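Local coordinates for protein 3-dehydroquinate dehydratase (Enterococcus faecalis, PDB 4PH6) that catalyses the cis-dehydration of 3-dehydroquinate to 3-dehydroshikimate through an imine intermediate, the third step of the chorismate pathway, at residues E155-R160 with V184-S189. Numbering follows the deposited sequence.
Sequences EEIVAR and VLTLLS
I157 meets T186 and L187 through carbon atoms alone, and the flat groups lie to one side, on helix 154-166. There the guanidinium of R160 takes E156 OE1 at its edge, close to its plane (11° out of it). R160 NE lies 2.6 Å from E156 OE1, in a nearly straight hydrogen bond that is part of a salt bridge and uses the anti lone pair of the carboxylate oxygen; R160 NH1 is hydrogen-bonded to N145 OD1 besides. In the contact itself, the extended end of I157 (chi2 176°) carries CD1 across to the other helix. I157 CD1 reaches the methyl CG2 of T186 at 4.1 Å and lies 4.2 Å from the backbone CA of L187. The other branch, I157 CG2, comes within 4.4 Å of L187 CD2 in looser apolar packing. T186 turns its hydroxyl back to T182 O, one turn earlier in its own helix, while its methyl meets the isoleucine. A190 widens the patch, touching both I157 and V158. Helices 154-166 and 181-197, successive outer helices of the (beta/alpha)8 barrel on either side of strand 171-176 in the chain, are joined by a small apolar contact; L187 also packs inward on strand 203-207, and L185 and L188 meet the second subunit.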
ATOM      1  N   GLU A 155      -3.644  -0.495  20.142  1.00 10.98           N
ATOM      2  CA  GLU A 155      -3.296   0.268  21.327  1.00 11.04           C
ATOM      3  C   GLU A 155      -1.957  -0.184  21.897  1.00 10.12           C
ATOM      4  O   GLU A 155      -1.173   0.628  22.376  1.00  9.85           O
ATOM      5  CB  GLU A 155      -4.385   0.150  22.400  1.00 15.97           C
ATOM      6  CG  GLU A 155      -5.712   0.761  21.974  1.00 28.42           C
ATOM      7  CD  GLU A 155      -6.529  -0.187  21.101  1.00 39.23           C
ATOM      8  OE1 GLU A 155      -6.643  -1.376  21.465  1.00 44.57           O
ATOM      9  OE2 GLU A 155      -7.020   0.237  20.029  1.00 40.06           O
ATOM     10  N   GLU A 156      -1.698  -1.481  21.841  1.00  9.89           N
ATOM     11  CA  GLU A 156      -0.472  -2.024  22.405  1.00 10.59           C
ATOM     12  C   GLU A 156       0.740  -1.640  21.556  1.00  8.56           C
ATOM     13  O   GLU A 156       1.795  -1.337  22.096  1.00 10.81           O
ATOM     14  CB  GLU A 156      -0.587  -3.545  22.562  1.00  9.67           C
ATOM     15  CG  GLU A 156       0.682  -4.242  23.014  1.00 11.25           C
ATOM     16  CD  GLU A 156       1.200  -3.746  24.353  1.00 16.59           C
ATOM     17  OE1 GLU A 156       2.424  -3.871  24.583  1.00  9.34           O
ATOM     18  OE2 GLU A 156       0.388  -3.238  25.167  1.00 12.92           O
ATOM     19  N   ILE A 157       0.582  -1.632  20.238  1.00 10.14           N
ATOM     20  CA  ILE A 157       1.631  -1.158  19.334  1.00  7.76           C
ATOM     21  C   ILE A 157       1.937   0.315  19.622  1.00 14.75           C
ATOM     22  O   ILE A 157       3.102   0.717  19.716  1.00 10.89           O
ATOM     23  CB  ILE A 157       1.227  -1.343  17.856  1.00  7.74           C
ATOM     24  CG1 ILE A 157       0.893  -2.819  17.585  1.00 13.07           C
ATOM     25  CG2 ILE A 157       2.346  -0.849  16.922  1.00  7.32           C
ATOM     26  CD1 ILE A 157       0.384  -3.139  16.188  1.00 12.28           C
ATOM     27  N   VAL A 158       0.881   1.111  19.778  1.00  9.24           N
ATOM     28  CA  VAL A 158       1.021   2.527  20.098  1.00  6.04           C
ATOM     29  C   VAL A 158       1.673   2.708  21.475  1.00  9.11           C
ATOM     30  O   VAL A 158       2.524   3.576  21.655  1.00  7.93           O
ATOM     31  CB  VAL A 158      -0.363   3.251  20.069  1.00  6.58           C
ATOM     32  CG1 VAL A 158      -0.277   4.636  20.678  1.00  6.89           C
ATOM     33  CG2 VAL A 158      -0.901   3.325  18.635  1.00  8.22           C
ATOM     34  N   ALA A 159       1.271   1.891  22.442  1.00  6.56           N
ATOM     35  CA  ALA A 159       1.812   1.993  23.781  1.00 17.28           C
ATOM     36  C   ALA A 159       3.290   1.646  23.777  1.00 15.97           C
ATOM     37  O   ALA A 159       4.079   2.288  24.471  1.00 17.20           O
ATOM     38  CB  ALA A 159       1.046   1.083  24.756  1.00  7.26           C
ATOM     39  N   ARG A 160       3.665   0.639  22.991  1.00  6.33           N
ATOM     40  CA  ARG A 160       5.065   0.249  22.923  1.00  6.19           C
ATOM     41  C   ARG A 160       5.893   1.338  22.259  1.00  6.23           C
ATOM     42  O   ARG A 160       6.987   1.653  22.722  1.00 12.98           O
ATOM     43  CB  ARG A 160       5.230  -1.082  22.198  1.00  5.71           C
ATOM     44  CG  ARG A 160       4.678  -2.251  22.997  1.00  5.76           C
ATOM     45  CD  ARG A 160       4.994  -3.573  22.345  1.00  9.75           C
ATOM     46  NE  ARG A 160       4.262  -4.674  22.970  1.00 16.39           N
ATOM     47  CZ  ARG A 160       4.336  -5.946  22.575  1.00 13.21           C
ATOM     48  NH1 ARG A 160       5.112  -6.289  21.556  1.00  4.86           N
ATOM     49  NH2 ARG A 160       3.615  -6.870  23.190  1.00 15.29           N
ATOM     50  N   VAL A 184      -2.604  -6.168   9.226  1.00 11.93           N
ATOM     51  CA  VAL A 184      -1.796  -5.204   8.491  1.00 18.91           C
ATOM     52  C   VAL A 184      -2.397  -3.813   8.671  1.00  9.67           C
ATOM     53  O   VAL A 184      -1.680  -2.838   8.858  1.00  9.25           O
ATOM     54  CB  VAL A 184      -1.701  -5.548   6.995  1.00 18.22           C
ATOM     55  CG1 VAL A 184      -0.755  -4.559   6.286  1.00 14.64           C
ATOM     56  CG2 VAL A 184      -1.213  -6.981   6.824  1.00 13.75           C
ATOM     57  N   LEU A 185      -3.718  -3.734   8.640  1.00 10.93           N
ATOM     58  CA  LEU A 185      -4.397  -2.482   8.903  1.00 16.01           C
ATOM     59  C   LEU A 185      -4.118  -2.017  10.334  1.00 16.49           C
ATOM     60  O   LEU A 185      -3.898  -0.833  10.575  1.00 14.77           O
ATOM     61  CB  LEU A 185      -5.897  -2.633   8.661  1.00 11.69           C
ATOM     62  CG  LEU A 185      -6.299  -2.587   7.185  1.00 16.22           C
ATOM     63  CD1 LEU A 185      -7.785  -2.948   7.009  1.00 17.03           C
ATOM     64  CD2 LEU A 185      -6.009  -1.213   6.607  1.00 14.25           C
ATOM     65  N   THR A 186      -4.132  -2.962  11.269  1.00 10.44           N
ATOM     66  CA  THR A 186      -3.844  -2.660  12.659  1.00 21.22           C
ATOM     67  C   THR A 186      -2.489  -1.947  12.776  1.00 17.80           C
ATOM     68  O   THR A 186      -2.401  -0.845  13.338  1.00  9.64           O
ATOM     69  CB  THR A 186      -3.850  -3.943  13.519  1.00 20.62           C
ATOM     70  OG1 THR A 186      -5.157  -4.537  13.473  1.00 14.42           O
ATOM     71  CG2 THR A 186      -3.469  -3.625  14.960  1.00 10.38           C
ATOM     72  N   LEU A 187      -1.458  -2.561  12.202  1.00 10.01           N
ATOM     73  CA  LEU A 187      -0.126  -1.965  12.145  1.00  9.54           C
ATOM     74  C   LEU A 187      -0.135  -0.583  11.465  1.00 10.89           C
ATOM     75  O   LEU A 187       0.410   0.376  12.008  1.00 10.25           O
ATOM     76  CB  LEU A 187       0.840  -2.913  11.420  1.00  7.93           C
ATOM     77  CG  LEU A 187       2.329  -2.542  11.385  1.00  7.35           C
ATOM     78  CD1 LEU A 187       2.650  -1.647  10.187  1.00  7.30           C
ATOM     79  CD2 LEU A 187       2.767  -1.878  12.694  1.00  7.20           C
ATOM     80  N   LEU A 188      -0.726  -0.481  10.276  1.00  9.73           N
ATOM     81  CA  LEU A 188      -0.752   0.796   9.558  1.00  8.97           C
ATOM     82  C   LEU A 188      -1.456   1.893  10.370  1.00  9.43           C
ATOM     83  O   LEU A 188      -0.961   3.010  10.453  1.00  9.42           O
ATOM     84  CB  LEU A 188      -1.417   0.634   8.188  1.00  9.40           C
ATOM     85  CG  LEU A 188      -0.638  -0.216   7.183  1.00 13.43           C
ATOM     86  CD1 LEU A 188      -1.427  -0.458   5.911  1.00  9.76           C
ATOM     87  CD2 LEU A 188       0.682   0.458   6.866  1.00 13.81           C
ATOM     88  N   SER A 189      -2.592   1.565  10.979  1.00  9.97           N
ATOM     89  CA  SER A 189      -3.329   2.509  11.836  1.00 12.83           C
ATOM     90  C   SER A 189      -2.570   2.922  13.097  1.00 13.23           C
ATOM     91  O   SER A 189      -2.588   4.083  13.495  1.00 10.78           O
ATOM     92  CB  SER A 189      -4.666   1.911  12.261  1.00 11.37           C
ATOM     93  OG  SER A 189      -5.550   1.846  11.170  1.00 18.19           O
TER